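Local structure of Lys-gingipain W83 (Porphyromonas gingivalis, 3M1H) at residues N113-E118 with K144-P149; Y67-E72 with Y154-H159; Y92-Y97 with T163-I168. The protein cleaves proteins after lysine as a secreted cysteine protease and possible virulence factor, the part described here being its K3 adhesin domain, a calcium-binding beta jelly roll. One frame throughout, in Å; residues are numbered along the deposited sequence.

Contact 1. Residues N113-E118 with K144-P149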
loop_
_atom_site.group_PDB
_atom_site.type_symbol
_atom_site.label_atom_id
_atom_site.label_comp_id
_atom_site.label_asym_id
_atom_site.label_seq_id
_atom_site.Cartn_x
_atom_site.Cartn_y
_atom_site.Cartn_z
ATOM N N ASN A 113 -7.823 13.841 -5.764
ATOM C CA ASN A 113 -9.168 13.269 -5.688
ATOM C C ASN A 113 -9.071 11.763 -5.439
ATOM O O ASN A 113 -9.156 10.961 -6.366
ATOM C CB ASN A 113 -9.979 13.562 -6.968
ATOM C CG ASN A 113 -11.318 12.836 -7.001
ATOM O OD1 ASN A 113 -11.970 12.676 -5.971
ATOM N ND2 ASN A 113 -11.723 12.383 -8.186
ATOM N N ALA A 114 -8.856 11.387 -4.192
ATOM C CA ALA A 114 -8.814 9.965 -3.830
ATOM C C ALA A 114 -10.138 9.278 -4.168
ATOM O O ALA A 114 -11.227 9.814 -3.890
ATOM C CB ALA A 114 -8.516 9.801 -2.359
ATOM N N LEU A 115 -10.040 8.106 -4.788
ATOM C CA LEU A 115 -11.165 7.200 -4.980
ATOM C C LEU A 115 -11.574 6.472 -3.687
ATOM O O LEU A 115 -12.750 6.088 -3.534
ATOM C CB LEU A 115 -10.839 6.199 -6.086
ATOM C CG LEU A 115 -10.423 6.766 -7.439
ATOM C CD1 LEU A 115 -10.165 5.632 -8.408
ATOM C CD2 LEU A 115 -11.505 7.705 -7.968
ATOM N N LEU A 116 -10.602 6.249 -2.803
ATOM C CA LEU A 116 -10.750 5.606 -1.517
ATOM C C LEU A 116 -9.697 6.208 -0.600
ATOM O O LEU A 116 -8.528 6.360 -0.979
ATOM C CB LEU A 116 -10.583 4.083 -1.623
ATOM C CG LEU A 116 -10.519 3.304 -0.309
ATOM C CD1 LEU A 116 -11.842 3.398 0.423
ATOM C CD2 LEU A 116 -10.184 1.814 -0.494
ATOM N N GLU A 117 -10.117 6.584 0.608
ATOM C CA GLU A 117 -9.203 7.070 1.610
ATOM C C GLU A 117 -9.718 6.594 2.949
ATOM O O GLU A 117 -10.897 6.779 3.293
ATOM C CB GLU A 117 -9.091 8.602 1.583
ATOM C CG GLU A 117 -8.213 9.162 2.700
ATOM C CD GLU A 117 -7.852 10.640 2.508
ATOM O OE1 GLU A 117 -8.236 11.219 1.468
ATOM O OE2 GLU A 117 -7.178 11.213 3.407
ATOM N N GLU A 118 -8.853 5.950 3.705
ATOM C CA GLU A 118 -9.270 5.459 5.004
ATOM C C GLU A 118 -8.128 5.286 5.997
ATOM O O GLU A 118 -6.921 5.325 5.678
ATOM C CB GLU A 118 -10.123 4.187 4.883
ATOM C CG GLU A 118 -9.418 3.017 4.377
ATOM C CD GLU A 118 -10.287 1.737 4.208
ATOM O OE1 GLU A 118 -11.545 1.758 4.189
ATOM O OE2 GLU A 118 -9.657 0.686 4.071
ATOM N N LYS A 144 -10.593 -4.837 -0.533
ATOM C CA LYS A 144 -11.226 -3.578 -0.928
ATOM C C LYS A 144 -11.492 -3.582 -2.416
ATOM O O LYS A 144 -10.752 -4.227 -3.191
ATOM C CB LYS A 144 -10.325 -2.371 -0.586
ATOM C CG LYS A 144 -9.810 -2.307 0.840
ATOM C CD LYS A 144 -10.927 -1.918 1.791
ATOM C CE LYS A 144 -10.505 -2.180 3.211
ATOM N NZ LYS A 144 -11.529 -1.644 4.172
ATOM N N THR A 145 -12.558 -2.891 -2.828
ATOM C CA THR A 145 -12.973 -2.806 -4.218
ATOM C C THR A 145 -13.166 -1.351 -4.584
ATOM O O THR A 145 -13.860 -0.626 -3.857
ATOM C CB THR A 145 -14.274 -3.618 -4.460
ATOM O OG1 THR A 145 -14.039 -4.990 -4.114
ATOM C CG2 THR A 145 -14.731 -3.545 -5.901
ATOM N N VAL A 146 -12.501 -0.920 -5.653
ATOM C CA VAL A 146 -12.556 0.476 -6.109
ATOM C C VAL A 146 -12.870 0.514 -7.601
ATOM O O VAL A 146 -12.255 -0.163 -8.402
ATOM C CB VAL A 146 -11.200 1.175 -5.863
ATOM C CG1 VAL A 146 -11.246 2.601 -6.354
ATOM C CG2 VAL A 146 -10.782 1.094 -4.400
ATOM N N GLN A 147 -13.854 1.298 -8.006
ATOM C CA GLN A 147 -14.156 1.436 -9.412
ATOM C C GLN A 147 -13.263 2.482 -10.073
ATOM O O GLN A 147 -13.040 3.543 -9.497
ATOM C CB GLN A 147 -15.640 1.790 -9.607
ATOM C CG GLN A 147 -16.598 0.811 -8.921
ATOM C CD GLN A 147 -16.423 -0.654 -9.375
ATOM O OE1 GLN A 147 -16.011 -0.926 -10.495
ATOM N NE2 GLN A 147 -16.728 -1.599 -8.466
ATOM N N LEU A 148 -12.749 2.150 -11.242
ATOM C CA LEU A 148 -11.782 2.974 -11.976
ATOM C C LEU A 148 -12.441 3.599 -13.212
ATOM O O LEU A 148 -13.002 2.904 -14.045
ATOM C CB LEU A 148 -10.543 2.174 -12.413
ATOM C CG LEU A 148 -9.763 1.448 -11.315
ATOM C CD1 LEU A 148 -8.659 0.612 -11.925
ATOM C CD2 LEU A 148 -9.243 2.399 -10.216
ATOM N N PRO A 149 -12.356 4.933 -13.349
ATOM C CA PRO A 149 -13.027 5.548 -14.490
ATOM C C PRO A 149 -12.371 5.247 -15.804
ATOM O O PRO A 149 -11.186 4.941 -15.875
ATOM C CB PRO A 149 -12.943 7.057 -14.186
ATOM C CG PRO A 149 -11.834 7.187 -13.298
ATOM C CD PRO A 149 -11.763 5.935 -12.459
#
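Leu115 meets Val146 through its CB, which lies 3.6 Å from Val146 CG1, while the far end of the same side chain reaches further along the other strand. Its CD1 comes to 3.8 Å from Leu148 CD2, one leucine lying across the other, and also touches the carbonyl oxygen of Gln147. Leu116 points the same way as its neighbour: with CG anti to the backbone N (chi1 172°), its CD2 sits 4.0 Å from Val146 CG2 and also rests on CB of Lys144. Val146 is thus straddled, one methyl given to each leucine. Two consecutive leucines can face one way because Leu115 and Leu116 both pair with Val99 in a classic beta bulge. Glu118 then supplies the polar end. Its extended chain and the bent chain of Lys144 meet head-on to form a salt bridge, Glu118 OE2 to Lys144 NZ at 3.0 Å, whose hydrogen bonds are weak in geometry. The same OE2 accepts a hydrogen bond from Tyr97 OH, which helps fix the carboxylate. Strands 116-119 and 142-148 belong to different sheets, and their side chains pack face to face as in a jelly-roll sandwich.

Contact 2. Residues Y67-E72 with Y154-H159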
loop_
_atom_site.group_PDB
_atom_site.type_symbol
_atom_site.label_atom_id
_atom_site.label_comp_id
_atom_site.label_asym_id
_atom_site.label_seq_id
_atom_site.Cartn_x
_atom_site.Cartn_y
_atom_site.Cartn_z
ATOM N N TYR A 67 4.227 6.637 -2.288
ATOM C CA TYR A 67 3.334 6.082 -3.329
ATOM C C TYR A 67 3.906 4.821 -3.926
ATOM O O TYR A 67 5.121 4.666 -4.079
ATOM C CB TYR A 67 3.095 7.048 -4.493
ATOM C CG TYR A 67 2.552 8.416 -4.140
ATOM C CD1 TYR A 67 1.304 8.801 -4.583
ATOM C CD2 TYR A 67 3.310 9.364 -3.437
ATOM C CE1 TYR A 67 0.796 10.088 -4.324
ATOM C CE2 TYR A 67 2.795 10.652 -3.167
ATOM C CZ TYR A 67 1.537 10.994 -3.616
ATOM O OH TYR A 67 0.978 12.252 -3.402
ATOM N N LEU A 68 2.974 3.945 -4.263
ATOM C CA LEU A 68 3.224 2.733 -5.069
ATOM C C LEU A 68 2.299 2.821 -6.267
ATOM O O LEU A 68 1.088 2.815 -6.101
ATOM C CB LEU A 68 2.953 1.479 -4.245
ATOM C CG LEU A 68 3.110 0.147 -4.995
ATOM C CD1 LEU A 68 4.569 -0.097 -5.378
ATOM C CD2 LEU A 68 2.574 -1.022 -4.139
ATOM N N VAL A 69 2.884 2.919 -7.466
ATOM C CA VAL A 69 2.153 3.196 -8.705
ATOM C C VAL A 69 2.237 1.984 -9.646
ATOM O O VAL A 69 3.298 1.385 -9.816
ATOM C CB VAL A 69 2.678 4.470 -9.390
ATOM C CG1 VAL A 69 1.726 4.841 -10.555
ATOM C CG2 VAL A 69 2.803 5.644 -8.371
ATOM N N THR A 70 1.098 1.612 -10.205
ATOM C CA THR A 70 1.026 0.531 -11.169
ATOM C C THR A 70 1.768 0.887 -12.450
ATOM O O THR A 70 2.043 2.053 -12.733
ATOM C CB THR A 70 -0.450 0.235 -11.560
ATOM O OG1 THR A 70 -1.017 1.359 -12.241
ATOM C CG2 THR A 70 -1.292 -0.102 -10.335
ATOM N N PRO A 71 2.033 -0.124 -13.286
ATOM C CA PRO A 71 2.416 0.211 -14.637
ATOM C C PRO A 71 1.241 0.855 -15.401
ATOM O O PRO A 71 0.125 0.906 -14.881
ATOM C CB PRO A 71 2.718 -1.166 -15.253
ATOM C CG PRO A 71 2.585 -2.177 -14.179
ATOM C CD PRO A 71 1.772 -1.553 -13.112
ATOM N N GLU A 72 1.519 1.357 -16.605
ATOM C CA GLU A 72 0.512 2.015 -17.411
ATOM C C GLU A 72 -0.556 1.009 -17.808
ATOM O O GLU A 72 -0.236 -0.106 -18.231
ATOM C CB GLU A 72 1.147 2.659 -18.643
ATOM C CG GLU A 72 0.156 3.508 -19.431
ATOM C CD GLU A 72 0.708 4.042 -20.739
ATOM O OE1 GLU A 72 -0.100 4.513 -21.554
ATOM O OE2 GLU A 72 1.928 4.013 -20.945
ATOM N N TYR A 154 -3.045 5.070 -14.687
ATOM C CA TYR A 154 -2.246 4.643 -13.545
ATOM C C TYR A 154 -3.086 4.647 -12.290
ATOM O O TYR A 154 -3.932 5.541 -12.114
ATOM C CB TYR A 154 -1.062 5.611 -13.292
ATOM C CG TYR A 154 -0.095 5.732 -14.422
ATOM C CD1 TYR A 154 0.927 4.810 -14.567
ATOM C CD2 TYR A 154 -0.193 6.759 -15.354
ATOM C CE1 TYR A 154 1.823 4.897 -15.604
ATOM C CE2 TYR A 154 0.708 6.843 -16.405
ATOM C CZ TYR A 154 1.700 5.913 -16.511
ATOM O OH TYR A 154 2.586 6.025 -17.561
ATOM N N VAL A 155 -2.816 3.676 -11.409
ATOM C CA VAL A 155 -3.387 3.640 -10.060
ATOM C C VAL A 155 -2.228 3.777 -9.067
ATOM O O VAL A 155 -1.183 3.128 -9.242
ATOM C CB VAL A 155 -4.183 2.327 -9.831
ATOM C CG1 VAL A 155 -4.535 2.157 -8.372
ATOM C CG2 VAL A 155 -5.443 2.340 -10.755
ATOM N N ALA A 156 -2.408 4.641 -8.057
ATOM C CA ALA A 156 -1.456 4.828 -6.991
ATOM C C ALA A 156 -2.046 4.517 -5.626
ATOM O O ALA A 156 -3.186 4.876 -5.340
ATOM C CB ALA A 156 -0.881 6.263 -6.985
ATOM N N PHE A 157 -1.287 3.797 -4.821
ATOM C CA PHE A 157 -1.533 3.554 -3.406
ATOM C C PHE A 157 -0.610 4.473 -2.615
ATOM O O PHE A 157 0.604 4.477 -2.803
ATOM C CB PHE A 157 -1.211 2.092 -3.054
ATOM C CG PHE A 157 -2.021 1.090 -3.832
ATOM C CD1 PHE A 157 -3.239 0.630 -3.332
ATOM C CD2 PHE A 157 -1.571 0.625 -5.063
ATOM C CE1 PHE A 157 -3.979 -0.280 -4.069
ATOM C CE2 PHE A 157 -2.325 -0.266 -5.807
ATOM C CZ PHE A 157 -3.525 -0.711 -5.291
ATOM N N ARG A 158 -1.179 5.266 -1.725
ATOM C CA ARG A 158 -0.429 6.296 -1.020
ATOM C C ARG A 158 -0.559 6.111 0.472
ATOM O O ARG A 158 -1.650 6.089 0.970
ATOM C CB ARG A 158 -0.978 7.657 -1.379
ATOM C CG ARG A 158 -0.155 8.818 -0.867
ATOM C CD ARG A 158 -0.846 10.117 -1.183
ATOM N NE ARG A 158 -0.183 11.267 -0.555
ATOM C CZ ARG A 158 -0.767 12.435 -0.283
ATOM N NH1 ARG A 158 -2.041 12.651 -0.570
ATOM N NH2 ARG A 158 -0.051 13.413 0.279
ATOM N N HIS A 159 0.553 5.975 1.173
ATOM C CA HIS A 159 0.591 5.884 2.633
ATOM C C HIS A 159 1.086 7.238 3.124
ATOM O O HIS A 159 2.186 7.639 2.758
ATOM C CB HIS A 159 1.591 4.820 3.046
ATOM C CG HIS A 159 1.662 4.562 4.526
ATOM N ND1 HIS A 159 2.812 4.137 5.142
ATOM C CD2 HIS A 159 0.730 4.660 5.511
ATOM C CE1 HIS A 159 2.583 3.920 6.427
ATOM N NE2 HIS A 159 1.326 4.242 6.679
#
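Thr70 OG1 is gripped from two sides: it accepts a nearly straight hydrogen bond from Val155 N at 3.0 Å (177° at the hydrogen) and donates its own proton to Pro71 O at 2.9 Å. The hydroxyl stands between the backbone N and the carbonyl carbon (chi1 65°), where it can take the place of a main-chain acceptor just as strand 65-69 ends. Thr70 N continues the ladder by binding Val155 O, and the methyl CG2 packs on CB of Val155. Before this, the pairing is regular antiparallel sheet. Leu68 and Phe157 form a hydrogen-bonded pair, with Leu68 N to Phe157 O at 2.8 Å, flanked by the non-hydrogen-bonded pairs Tyr67 with Arg158 and Val69 with Ala156. These are neighbouring strands in the five-stranded sheet of the jelly roll; Leu68 and Phe157 face its interior, where both meet Leu170 of the other sheet.

On the opposite face, Arg158 runs extended alongside Tyr67, pointing the same way. Its CG lies over the centre of the tyrosine ring in a CH-pi contact of 3.8 Å to the centroid, and the guanidinium plane is only 9° from that of the ring. Tyr67 OH sits over a face of the guanidinium, so it does not bind NE, which instead makes a salt bridge to Asp65. The row continues through Ala156 CB, 4.0 Å from Val69 CG2, to Tyr154, whose ring brings CE1 to 3.6 Å from Glu72 CA and meets Thr70 O in plane at its edge.

Contact 3. Residues Y92-Y97 with T163-I168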
loop_
_atom_site.group_PDB
_atom_site.type_symbol
_atom_site.label_atom_id
_atom_site.label_comp_id
_atom_site.label_asym_id
_atom_site.label_seq_id
_atom_site.Cartn_x
_atom_site.Cartn_y
_atom_site.Cartn_z
ATOM N N TYR A 92 -1.233 -1.671 16.639
ATOM C CA TYR A 92 -0.892 -0.328 16.183
ATOM C C TYR A 92 -1.378 -0.246 14.746
ATOM O O TYR A 92 -0.574 -0.156 13.787
ATOM C CB TYR A 92 0.605 -0.062 16.232
ATOM C CG TYR A 92 1.256 -0.163 17.571
ATOM C CD1 TYR A 92 1.452 0.941 18.380
ATOM C CD2 TYR A 92 1.752 -1.382 17.992
ATOM C CE1 TYR A 92 2.108 0.803 19.627
ATOM C CE2 TYR A 92 2.395 -1.530 19.189
ATOM C CZ TYR A 92 2.564 -0.444 20.009
ATOM O OH TYR A 92 3.215 -0.678 21.193
ATOM N N ALA A 93 -2.695 -0.309 14.588
ATOM C CA ALA A 93 -3.327 -0.569 13.289
ATOM C C ALA A 93 -3.674 0.687 12.475
ATOM O O ALA A 93 -4.023 0.574 11.303
ATOM C CB ALA A 93 -4.561 -1.432 13.471
ATOM N N SER A 94 -3.581 1.889 13.062
ATOM C CA SER A 94 -4.282 3.067 12.528
ATOM C C SER A 94 -3.527 3.751 11.394
ATOM O O SER A 94 -3.305 4.947 11.420
ATOM C CB SER A 94 -4.564 4.097 13.645
ATOM O OG SER A 94 -5.221 3.454 14.717
ATOM N N GLU A 95 -3.156 2.977 10.377
ATOM C CA GLU A 95 -2.446 3.528 9.225
ATOM C C GLU A 95 -3.435 4.178 8.282
ATOM O O GLU A 95 -4.538 3.692 8.095
ATOM C CB GLU A 95 -1.686 2.420 8.497
ATOM C CG GLU A 95 -0.718 1.644 9.352
ATOM C CD GLU A 95 0.540 2.382 9.743
ATOM O OE1 GLU A 95 0.763 3.511 9.278
ATOM O OE2 GLU A 95 1.299 1.815 10.563
ATOM N N HIS A 96 -3.019 5.304 7.704
ATOM C CA HIS A 96 -3.816 6.128 6.826
ATOM C C HIS A 96 -3.307 5.956 5.396
ATOM O O HIS A 96 -2.119 6.117 5.139
ATOM C CB HIS A 96 -3.699 7.591 7.309
ATOM C CG HIS A 96 -4.478 8.604 6.529
ATOM N ND1 HIS A 96 -4.094 9.931 6.494
ATOM C CD2 HIS A 96 -5.603 8.524 5.786
ATOM C CE1 HIS A 96 -4.935 10.609 5.732
ATOM N NE2 HIS A 96 -5.872 9.783 5.303
ATOM N N TYR A 97 -4.210 5.607 4.495
ATOM C CA TYR A 97 -3.842 5.438 3.090
ATOM C C TYR A 97 -4.945 5.893 2.165
ATOM O O TYR A 97 -6.107 6.064 2.583
ATOM C CB TYR A 97 -3.436 3.990 2.784
ATOM C CG TYR A 97 -4.615 3.065 2.606
ATOM C CD1 TYR A 97 -5.022 2.659 1.344
ATOM C CD2 TYR A 97 -5.348 2.617 3.705
ATOM C CE1 TYR A 97 -6.098 1.843 1.180
ATOM C CE2 TYR A 97 -6.427 1.785 3.561
ATOM C CZ TYR A 97 -6.803 1.399 2.285
ATOM O OH TYR A 97 -7.872 0.564 2.060
ATOM N N THR A 163 1.608 8.889 11.482
ATOM C CA THR A 163 2.886 8.641 12.108
ATOM C C THR A 163 2.676 7.808 13.372
ATOM O O THR A 163 1.611 7.891 14.024
ATOM C CB THR A 163 3.646 9.970 12.485
ATOM O OG1 THR A 163 4.988 9.658 12.883
ATOM C CG2 THR A 163 2.952 10.730 13.603
ATOM N N ASP A 164 3.686 6.997 13.670
ATOM C CA ASP A 164 3.819 6.347 14.962
ATOM C C ASP A 164 2.834 5.228 15.230
ATOM O O ASP A 164 2.355 5.066 16.354
ATOM C CB ASP A 164 3.735 7.418 16.061
ATOM C CG ASP A 164 4.439 7.018 17.340
ATOM O OD1 ASP A 164 5.242 6.054 17.386
ATOM O OD2 ASP A 164 4.170 7.741 18.325
ATOM N N PHE A 165 2.555 4.411 14.206
ATOM C CA PHE A 165 1.842 3.135 14.401
ATOM C C PHE A 165 2.818 2.001 14.084
ATOM O O PHE A 165 3.704 1.691 14.922
ATOM C CB PHE A 165 0.477 3.130 13.685
ATOM C CG PHE A 165 -0.472 4.136 14.302
ATOM C CD1 PHE A 165 -1.156 3.814 15.456
ATOM C CD2 PHE A 165 -0.605 5.415 13.767
ATOM C CE1 PHE A 165 -2.010 4.755 16.069
ATOM C CE2 PHE A 165 -1.450 6.366 14.374
ATOM C CZ PHE A 165 -2.154 6.022 15.531
ATOM N N PHE A 166 2.726 1.359 12.910
ATOM C CA PHE A 166 3.772 0.426 12.544
ATOM C C PHE A 166 3.945 0.347 11.017
ATOM O O PHE A 166 4.570 1.209 10.470
ATOM C CB PHE A 166 3.582 -0.933 13.237
ATOM C CG PHE A 166 4.776 -1.830 13.160
ATOM C CD1 PHE A 166 6.016 -1.374 13.561
ATOM C CD2 PHE A 166 4.684 -3.140 12.683
ATOM C CE1 PHE A 166 7.116 -2.185 13.510
ATOM C CE2 PHE A 166 5.794 -3.969 12.636
ATOM C CZ PHE A 166 7.028 -3.480 13.055
ATOM N N TRP A 167 3.398 -0.664 10.340
ATOM C CA TRP A 167 3.434 -0.728 8.869
ATOM C C TRP A 167 2.047 -1.067 8.347
ATOM O O TRP A 167 1.261 -1.713 9.069
ATOM C CB TRP A 167 4.397 -1.803 8.367
ATOM C CG TRP A 167 5.853 -1.638 8.688
ATOM C CD1 TRP A 167 6.482 -1.790 9.886
ATOM C CD2 TRP A 167 6.865 -1.347 7.738
ATOM N NE1 TRP A 167 7.855 -1.612 9.746
ATOM C CE2 TRP A 167 8.100 -1.306 8.425
ATOM C CE3 TRP A 167 6.842 -1.078 6.359
ATOM C CZ2 TRP A 167 9.293 -1.044 7.769
ATOM C CZ3 TRP A 167 8.033 -0.824 5.710
ATOM C CH2 TRP A 167 9.239 -0.793 6.428
ATOM N N ILE A 168 1.758 -0.582 7.135
ATOM C CA ILE A 168 0.610 -0.993 6.320
ATOM C C ILE A 168 1.116 -1.983 5.253
ATOM O O ILE A 168 2.195 -1.789 4.682
ATOM C CB ILE A 168 -0.152 0.190 5.743
ATOM C CG1 ILE A 168 -1.399 -0.309 4.996
ATOM C CG2 ILE A 168 0.691 1.066 4.837
ATOM C CD1 ILE A 168 -2.394 0.852 4.717
HETATM O O HOH W 1 0.574 -1.707 11.809
#
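Glu95 leaves the backbone with CG anti to its carbonyl carbon and bends at chi2 (-73°), bringing its carboxylate to the backbone N of Phe166. The first torsion of Phe165 (chi1 -66°) likewise places its CG anti to the carbonyl carbon and lays the ring under Ser94. Glu95 OE2 receives the Phe166 N-H at 2.8 Å, nearly in line with the carboxylate C-O bond although the angle at the hydrogen is only 149°. Phe165 CB also lies against OE2, and the carboxylate and phenyl planes stand steeply to each other as the two side chains run antiparallel to one another. Ser94 is the centre of an inverse gamma turn closed by the bond from Glu95 N to Ala93 O. Its CB is set over one face of the Phe165 ring, 3.6 Å from the centroid, in a CH-pi contact.

A water joins the two backbones, 2.8 Å from Tyr92 O and equally 2.8 Å from Trp167 O. Apolar packing borders this polar link: Tyr92 CB lies close to the CB atoms of both Phe165 and Phe166, while CB and CG of Glu95 rest on Ile168 CB. Beyond them, Ile168 CD1 touches Tyr97 CD2 at 3.6 Å, the two side chains roughly perpendicular.

The buried carboxylate has further partners, since OE1 binds His159 NE2 and OE2 also binds Ser54 OG. With both oxygens engaged, Glu95 ties the loop leading into strand 96-102 to the residues just ahead of strand 167-177, and the nearby histidine would probably help stabilise its negative charge.

How the contacts relate
Two of the three contacts join the two main antiparallel sheets of this adhesin domain; contact 2 lies within one of them. It pairs neighbouring strands of one five-stranded sheet, whereas contacts 1 and 3 bridge from that sheet to the other, through strands 142-148 and 167-177. Along the chain, contact 1 falls wholly between the segments of contact 2 and also between those of contact 3, while contacts 2 and 3 alternate. Centres of contacts 1 and 2 are about 12 Å apart; contact 3 is about 19 Å from each, centre to centre. Leu148 packing on Val155 joins contacts 1 and 2, whereas Glu117 with His96 joins contacts 1 and 3. Residues distant in sequence are thereby assembled into one compact sandwich.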